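Envelope glycoprotein (Bourbon virus, PDB 5ZKX) probably drives viral entry by fusing the viral envelope with a host membrane, as gp64-family class III fusion glycoproteins do, and is captured here in its postfusion trimeric form. Local coordinates at residues 173-176 and 180-183; 164-169 and 416-421; 241-244 and 250-253. All coordinates share one frame; numbering follows the deposited sequence.

Contact 1 (173-176 and 180-183); sequences RAVS and ETFW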
loop_
_atom_site.group_PDB
_atom_site.type_symbol
_atom_site.label_atom_id
_atom_site.label_comp_id
_atom_site.label_asym_id
_atom_site.label_seq_id
_atom_site.Cartn_x
_atom_site.Cartn_y
_atom_site.Cartn_z
ATOM N N ARG A 173 -9.183 -0.992 -23.819
ATOM C CA ARG A 173 -9.206 -0.633 -25.231
ATOM C C ARG A 173 -8.009 -1.273 -25.915
ATOM O O ARG A 173 -6.864 -1.037 -25.517
ATOM C CB ARG A 173 -9.181 0.885 -25.423
ATOM C CG ARG A 173 -8.927 1.315 -26.858
ATOM C CD ARG A 173 -9.327 2.765 -27.076
ATOM N NE ARG A 173 -10.774 2.927 -27.184
ATOM C CZ ARG A 173 -11.445 2.880 -28.328
ATOM N NH1 ARG A 173 -12.761 3.036 -28.334
ATOM N NH2 ARG A 173 -10.798 2.677 -29.468
ATOM N N ALA A 174 -8.275 -2.073 -26.946
ATOM C CA ALA A 174 -7.209 -2.764 -27.651
ATOM C C ALA A 174 -6.276 -1.770 -28.329
ATOM O O ALA A 174 -6.709 -0.737 -28.844
ATOM C CB ALA A 174 -7.800 -3.723 -28.685
ATOM N N VAL A 175 -4.986 -2.081 -28.317
ATOM C CA VAL A 175 -3.992 -1.298 -29.040
ATOM C C VAL A 175 -3.875 -1.859 -30.449
ATOM O O VAL A 175 -3.738 -3.074 -30.632
ATOM C CB VAL A 175 -2.634 -1.325 -28.320
ATOM C CG1 VAL A 175 -1.538 -0.782 -29.228
ATOM C CG2 VAL A 175 -2.702 -0.528 -27.027
ATOM N N SER A 176 -3.942 -0.982 -31.446
ATOM C CA SER A 176 -3.819 -1.424 -32.828
ATOM C C SER A 176 -2.394 -1.884 -33.100
ATOM O O SER A 176 -1.429 -1.216 -32.717
ATOM C CB SER A 176 -4.211 -0.304 -33.791
ATOM O OG SER A 176 -3.146 0.611 -33.976
ATOM N N GLU A 180 -0.445 3.277 -34.874
ATOM C CA GLU A 180 -0.731 4.507 -34.126
ATOM C C GLU A 180 -2.186 4.580 -33.652
ATOM O O GLU A 180 -2.989 5.367 -34.149
ATOM C CB GLU A 180 -0.377 5.731 -34.973
ATOM C CG GLU A 180 1.017 6.266 -34.725
ATOM C CD GLU A 180 1.181 7.693 -35.198
ATOM O OE1 GLU A 180 2.112 8.378 -34.726
ATOM O OE2 GLU A 180 0.377 8.131 -36.045
ATOM N N THR A 181 -2.516 3.705 -32.705
ATOM C CA THR A 181 -3.870 3.664 -32.160
ATOM C C THR A 181 -4.344 5.053 -31.739
ATOM O O THR A 181 -3.722 5.715 -30.903
ATOM C CB THR A 181 -3.941 2.687 -30.978
ATOM O OG1 THR A 181 -5.243 2.738 -30.383
ATOM C CG2 THR A 181 -2.905 3.021 -29.935
ATOM N N PHE A 182 -5.445 5.490 -32.349
ATOM C CA PHE A 182 -6.050 6.793 -32.116
ATOM C C PHE A 182 -7.534 6.604 -31.839
ATOM O O PHE A 182 -8.169 5.704 -32.396
ATOM C CB PHE A 182 -5.844 7.718 -33.332
ATOM C CG PHE A 182 -6.729 8.937 -33.337
ATOM C CD1 PHE A 182 -6.347 10.090 -32.669
ATOM C CD2 PHE A 182 -7.930 8.939 -34.030
ATOM C CE1 PHE A 182 -7.152 11.213 -32.676
ATOM C CE2 PHE A 182 -8.740 10.059 -34.041
ATOM C CZ PHE A 182 -8.348 11.198 -33.364
ATOM N N TRP A 183 -8.088 7.448 -30.970
ATOM C CA TRP A 183 -9.521 7.405 -30.711
ATOM C C TRP A 183 -9.968 8.713 -30.073
ATOM O O TRP A 183 -9.157 9.556 -29.682
ATOM C CB TRP A 183 -9.904 6.197 -29.844
ATOM C CG TRP A 183 -9.688 6.358 -28.372
ATOM C CD1 TRP A 183 -10.589 6.811 -27.456
ATOM C CD2 TRP A 183 -8.502 6.030 -27.638
ATOM N NE1 TRP A 183 -10.038 6.798 -26.198
ATOM C CE2 TRP A 183 -8.756 6.322 -26.282
ATOM C CE3 TRP A 183 -7.249 5.521 -27.995
ATOM C CZ2 TRP A 183 -7.803 6.127 -25.285
ATOM C CZ3 TRP A 183 -6.304 5.328 -27.005
ATOM C CH2 TRP A 183 -6.586 5.630 -25.666
#
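A cation-pi stack of Arg173 on Trp183 ties two beta-sheets together: strand 172-174 borders a three-stranded antiparallel sheet, whereas strand 182-185 pairs with 188-192 in a larger antiparallel one. The Arg173 chain leaves its strand extended through chi1 and chi2, which brings CD over the indole, and the bend at chi3 (-77°) then turns the guanidinium along the same face. Methylene CD of Arg173 comes down over the middle of the bicyclic ring, 3.6 Å from the centroid of the Trp183 six-membered ring, and makes a CH-pi contact. Beyond it the guanidinium lies nearly flat over the five-membered ring, with the planes only 13° apart and Arg173 CZ 4.2 Å from that ring's centroid. The two side chains run past each other in opposite directions, so NH2 of Arg173 ends near the root of the indole, 3.7 Å from Trp183 CB. A chi1 of 81° puts CG of Trp183 between its backbone N and carbonyl carbon; the ring also stacks with Tyr190 of the neighbouring strand. Further along, the chains close up as the turn approaches. Val175 and Thr181 cross at about a right angle, with Val175 CG1 4.1 Å from Thr181 CG2, and both side chains lean on Tyr192. Glu180 points its CB away from 173-176, and its OE2 forms a salt bridge with Lys83 of helix 79-88. Ser176 OG, which has a weak hydrogen bond to the carbonyl oxygen of Ala179, comes within 3.4 Å of Thr181 N, but at too poor an angle for a bond.

Contact 2 (164-169 and 416-421); sequences VIVMPN and GVVSDE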
loop_
_atom_site.group_PDB
_atom_site.type_symbol
_atom_site.label_atom_id
_atom_site.label_comp_id
_atom_site.label_asym_id
_atom_site.label_seq_id
_atom_site.Cartn_x
_atom_site.Cartn_y
_atom_site.Cartn_z
ATOM N N VAL A 164 -3.285 -3.916 -24.444
ATOM C CA VAL A 164 -4.456 -3.070 -24.248
ATOM C C VAL A 164 -4.079 -1.848 -23.424
ATOM O O VAL A 164 -3.064 -1.825 -22.723
ATOM C CB VAL A 164 -5.618 -3.815 -23.550
ATOM C CG1 VAL A 164 -6.197 -4.890 -24.455
ATOM C CG2 VAL A 164 -5.153 -4.406 -22.227
ATOM N N ILE A 165 -4.922 -0.824 -23.514
ATOM C CA ILE A 165 -4.870 0.322 -22.617
ATOM C C ILE A 165 -6.017 0.192 -21.630
ATOM O O ILE A 165 -7.164 -0.055 -22.028
ATOM C CB ILE A 165 -4.955 1.649 -23.388
ATOM C CG1 ILE A 165 -3.934 1.669 -24.524
ATOM C CG2 ILE A 165 -4.723 2.823 -22.441
ATOM C CD1 ILE A 165 -4.273 2.630 -25.641
ATOM N N VAL A 166 -5.711 0.341 -20.345
ATOM C CA VAL A 166 -6.700 0.227 -19.282
ATOM C C VAL A 166 -7.184 1.622 -18.920
ATOM O O VAL A 166 -6.378 2.522 -18.649
ATOM C CB VAL A 166 -6.123 -0.506 -18.056
ATOM C CG1 VAL A 166 -5.915 -1.974 -18.377
ATOM C CG2 VAL A 166 -4.807 0.118 -17.625
ATOM N N MET A 167 -8.495 1.810 -18.943
ATOM C CA MET A 167 -9.084 3.078 -18.556
ATOM C C MET A 167 -9.263 3.130 -17.044
ATOM O O MET A 167 -9.340 2.092 -16.382
ATOM C CB MET A 167 -10.425 3.271 -19.258
ATOM C CG MET A 167 -10.360 3.168 -20.774
ATOM S SD MET A 167 -9.493 4.566 -21.513
ATOM C CE MET A 167 -8.199 3.737 -22.421
ATOM N N PRO A 168 -9.303 4.331 -16.465
ATOM C CA PRO A 168 -9.535 4.426 -15.015
ATOM C C PRO A 168 -10.856 3.819 -14.567
ATOM O O PRO A 168 -10.971 3.410 -13.405
ATOM C CB PRO A 168 -9.479 5.937 -14.754
ATOM C CG PRO A 168 -8.586 6.460 -15.832
ATOM C CD PRO A 168 -8.882 5.619 -17.045
ATOM N N ASN A 169 -11.854 3.732 -15.446
ATOM C CA ASN A 169 -13.124 3.125 -15.068
ATOM C C ASN A 169 -13.093 1.603 -15.114
ATOM O O ASN A 169 -14.083 0.970 -14.730
ATOM C CB ASN A 169 -14.253 3.638 -15.966
ATOM C CG ASN A 169 -14.048 3.292 -17.427
ATOM O OD1 ASN A 169 -13.103 2.594 -17.788
ATOM N ND2 ASN A 169 -14.943 3.781 -18.280
ATOM N N GLY A 416 1.764 2.070 -8.386
ATOM C CA GLY A 416 0.630 2.934 -8.111
ATOM C C GLY A 416 -0.621 2.526 -8.863
ATOM O O GLY A 416 -0.730 1.428 -9.416
ATOM N N VAL A 417 -1.587 3.447 -8.888
ATOM C CA VAL A 417 -2.895 3.186 -9.478
ATOM C C VAL A 417 -3.008 3.878 -10.833
ATOM O O VAL A 417 -2.225 4.764 -11.183
ATOM C CB VAL A 417 -4.044 3.620 -8.537
ATOM C CG1 VAL A 417 -3.936 2.894 -7.207
ATOM C CG2 VAL A 417 -4.034 5.126 -8.339
ATOM N N VAL A 418 -4.016 3.464 -11.609
ATOM C CA VAL A 418 -4.178 3.962 -12.975
ATOM C C VAL A 418 -4.583 5.434 -12.979
ATOM O O VAL A 418 -4.077 6.227 -13.784
ATOM C CB VAL A 418 -5.195 3.095 -13.742
ATOM C CG1 VAL A 418 -5.754 3.850 -14.940
ATOM C CG2 VAL A 418 -4.554 1.790 -14.194
ATOM N N SER A 419 -5.503 5.822 -12.091
ATOM C CA SER A 419 -5.967 7.207 -12.069
ATOM C C SER A 419 -4.828 8.182 -11.798
ATOM O O SER A 419 -4.898 9.347 -12.203
ATOM C CB SER A 419 -7.074 7.373 -11.026
ATOM O OG SER A 419 -6.725 6.764 -9.796
ATOM N N ASP A 420 -3.767 7.728 -11.133
ATOM C CA ASP A 420 -2.627 8.588 -10.844
ATOM C C ASP A 420 -1.700 8.771 -12.036
ATOM O O ASP A 420 -0.753 9.555 -11.941
ATOM C CB ASP A 420 -1.825 8.028 -9.670
ATOM C CG ASP A 420 -2.450 8.348 -8.331
ATOM O OD1 ASP A 420 -3.237 9.313 -8.247
ATOM O OD2 ASP A 420 -2.146 7.632 -7.358
ATOM N N GLU A 421 -1.935 8.069 -13.141
ATOM C CA GLU A 421 -1.077 8.212 -14.307
ATOM C C GLU A 421 -1.201 9.612 -14.892
ATOM O O GLU A 421 -2.241 10.264 -14.784
ATOM C CB GLU A 421 -1.424 7.162 -15.357
ATOM C CG GLU A 421 -1.100 5.746 -14.915
ATOM C CD GLU A 421 -1.562 4.700 -15.904
ATOM O OE1 GLU A 421 -1.848 5.058 -17.066
ATOM O OE2 GLU A 421 -1.640 3.517 -15.521
#
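Val418 carries this contact, setting its two methyls against Val166 and Pro168, and the chain reaches it from a subunit interface. At the start of 416-421, the backbone N of Gly416 is hydrogen-bonded to Asp286 OD2 of the second subunit, and the Val417 side chain packs on Ser283 of that same subunit. At Val418 the side chain points instead toward the end of strand 162-166. With CG1 anti to the backbone N (chi1 159°), the fork straddles the point where that strand gives way to loop. Val418 CG2 meets Val166 CG2 at 3.8 Å. Val418 CG1 lies across the proline at about a right angle, 3.8 Å from Pro168 CA and 4.0 Å from Pro168 CG, and it also approaches Met167 C at 4.2 Å. Val418 further opens a type I beta turn that ends at Glu421, closed by a bond from Glu421 N to Val418 O of 2.9 Å; the turn leads the incoming chain into helix 422-437. Ser419 forms the closest CA pair of the two segments, its CA 5.4 Å from Pro168 CA, while Thr425 OG1, in the first turn of the helix, is hydrogen-bonded to the carbonyl oxygens of both Ser419 and Glu421. Asp420 returns to the interface, packing on His280 of the second subunit. Glu421 occupies the N-cap position, and three residues further on Trp424 of the helix touches the side chains of Met167, Pro168 and Val418.

Contact 3 (241-244 and 250-253); sequences NFFE and FICL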
loop_
_atom_site.group_PDB
_atom_site.type_symbol
_atom_site.label_atom_id
_atom_site.label_comp_id
_atom_site.label_asym_id
_atom_site.label_seq_id
_atom_site.Cartn_x
_atom_site.Cartn_y
_atom_site.Cartn_z
ATOM N N ASN A 241 9.352 -8.683 -10.259
ATOM C CA ASN A 241 8.039 -9.311 -10.313
ATOM C C ASN A 241 8.042 -10.583 -9.477
ATOM O O ASN A 241 8.957 -11.405 -9.593
ATOM C CB ASN A 241 7.651 -9.653 -11.753
ATOM C CG ASN A 241 7.264 -8.436 -12.563
ATOM O OD1 ASN A 241 7.066 -7.352 -12.019
ATOM N ND2 ASN A 241 7.145 -8.614 -13.874
ATOM N N PHE A 242 7.010 -10.753 -8.655
ATOM C CA PHE A 242 6.871 -11.929 -7.808
ATOM C C PHE A 242 5.448 -12.441 -7.925
ATOM O O PHE A 242 4.496 -11.671 -7.771
ATOM C CB PHE A 242 7.207 -11.603 -6.351
ATOM C CG PHE A 242 8.584 -11.042 -6.167
ATOM C CD1 PHE A 242 8.834 -9.698 -6.391
ATOM C CD2 PHE A 242 9.630 -11.859 -5.782
ATOM C CE1 PHE A 242 10.095 -9.180 -6.229
ATOM C CE2 PHE A 242 10.890 -11.343 -5.611
ATOM C CZ PHE A 242 11.125 -10.002 -5.844
ATOM N N PHE A 243 5.305 -13.738 -8.188
ATOM C CA PHE A 243 4.005 -14.273 -8.561
ATOM C C PHE A 243 3.983 -15.775 -8.335
ATOM O O PHE A 243 5.018 -16.444 -8.391
ATOM C CB PHE A 243 3.675 -13.962 -10.025
ATOM C CG PHE A 243 4.744 -14.392 -10.992
ATOM C CD1 PHE A 243 5.846 -13.587 -11.237
ATOM C CD2 PHE A 243 4.647 -15.599 -11.661
ATOM C CE1 PHE A 243 6.830 -13.983 -12.120
ATOM C CE2 PHE A 243 5.627 -15.996 -12.549
ATOM C CZ PHE A 243 6.718 -15.188 -12.776
ATOM N N GLU A 244 2.784 -16.288 -8.091
ATOM C CA GLU A 244 2.541 -17.718 -7.972
ATOM C C GLU A 244 2.328 -18.300 -9.366
ATOM O O GLU A 244 1.370 -17.932 -10.055
ATOM C CB GLU A 244 1.323 -17.963 -7.084
ATOM C CG GLU A 244 1.249 -19.319 -6.436
ATOM C CD GLU A 244 0.096 -19.408 -5.458
ATOM O OE1 GLU A 244 0.043 -18.583 -4.521
ATOM O OE2 GLU A 244 -0.768 -20.292 -5.635
ATOM N N PHE A 250 0.965 -21.126 -17.348
ATOM C CA PHE A 250 0.633 -19.980 -18.189
ATOM C C PHE A 250 -0.059 -18.951 -17.311
ATOM O O PHE A 250 -1.134 -19.228 -16.770
ATOM C CB PHE A 250 -0.264 -20.397 -19.357
ATOM C CG PHE A 250 -0.346 -19.379 -20.461
ATOM C CD1 PHE A 250 -1.260 -19.531 -21.489
ATOM C CD2 PHE A 250 0.489 -18.275 -20.474
ATOM C CE1 PHE A 250 -1.347 -18.600 -22.510
ATOM C CE2 PHE A 250 0.411 -17.337 -21.493
ATOM C CZ PHE A 250 -0.509 -17.502 -22.513
ATOM N N ILE A 251 0.556 -17.780 -17.157
ATOM C CA ILE A 251 -0.005 -16.721 -16.327
ATOM C C ILE A 251 0.346 -15.382 -16.958
ATOM O O ILE A 251 1.412 -15.219 -17.559
ATOM C CB ILE A 251 0.498 -16.805 -14.863
ATOM C CG1 ILE A 251 -0.241 -15.799 -13.976
ATOM C CG2 ILE A 251 2.009 -16.598 -14.790
ATOM C CD1 ILE A 251 0.244 -15.767 -12.544
ATOM N N CYS A 252 -0.569 -14.423 -16.834
ATOM C CA CYS A 252 -0.368 -13.072 -17.339
ATOM C C CYS A 252 -0.445 -12.090 -16.181
ATOM O O CYS A 252 -1.448 -12.048 -15.462
ATOM C CB CYS A 252 -1.402 -12.717 -18.408
ATOM S SG CYS A 252 -1.010 -13.319 -20.060
ATOM N N LEU A 253 0.615 -11.319 -16.002
ATOM C CA LEU A 253 0.625 -10.164 -15.118
ATOM C C LEU A 253 0.314 -8.911 -15.923
ATOM O O LEU A 253 0.247 -8.950 -17.154
ATOM C CB LEU A 253 1.984 -10.059 -14.429
ATOM C CG LEU A 253 2.470 -11.277 -13.642
ATOM C CD1 LEU A 253 3.798 -10.975 -12.965
ATOM C CD2 LEU A 253 1.431 -11.709 -12.627
#
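Phe243 and Leu253 meet with their side chains at about a right angle, the leucine fork set obliquely against the phenyl ring. Leu253 methyl CD1 makes the nearest approach, 3.7 Å from Phe243 CD1, while Leu253 CD2 lies by the stem of the same side chain, 4.1 Å from Phe243 CB. The ring is held in this direction by a chi1 of 53°, which places CG of Phe243 between the backbone N and carbonyl carbon, and it stacks with Tyr258. Toward the other ortho carbon comes Ile251: its branch methyl CG2 stands 4.2 Å from Phe243 CD2, again obliquely. The longer arm of Ile251 is fully extended (chi1 -173°, chi2 -177°), and its tip CD1 reaches the backbone beyond the phenylalanine, 3.5 Å from Glu244 O. Leu253 CD1 also meets Asn241: the two side chains slide past each other in opposite directions, ND2 of Asn241 4.2 Å from Leu253 CD1. The amide's polar atoms have other partners: OD1 takes a hydrogen bond from Lys413 NZ, and ND2 has weak ones with Tyr258 OH and Asp255 OD2. Phe242 N is hydrogen-bonded to Asn289 OD1 of the second subunit, and Leu253 packs on Tyr285 of that subunit. Strands 241-245 and 250-252 are not paired: 234-238, 200-210, 26-36 and 256-260 separate them in a mixed sheet. Side chains meeting across that span imply that the sheet bends enough to bring its 241-245 edge near 250-252, next to the hairpin of 250-252 and 256-260 that the Cys252-Cys257 disulfide bridges.

Contacts 1 and 2 form one continuous region, their centres 15 Å apart: strands 162-166 and 172-174 are neighbours in the three-stranded sheet, joined by a probable hydrogen bond from Ile165 N to Arg173 O (2.8 Å). Ile165 also touches the far end of the stacked indole, its CD1 3.6 Å from Trp183 CZ3. Contact 3 stands apart in the seven-stranded sheet, its nearest atoms about 9 Å from contact 2 and about 13 Å from contact 1. Contacts 2 and 3 nevertheless both border the second subunit, meeting its Asp286 and Asn289, which lie on the long helix 284-329; contact 1 is packing within a single chain.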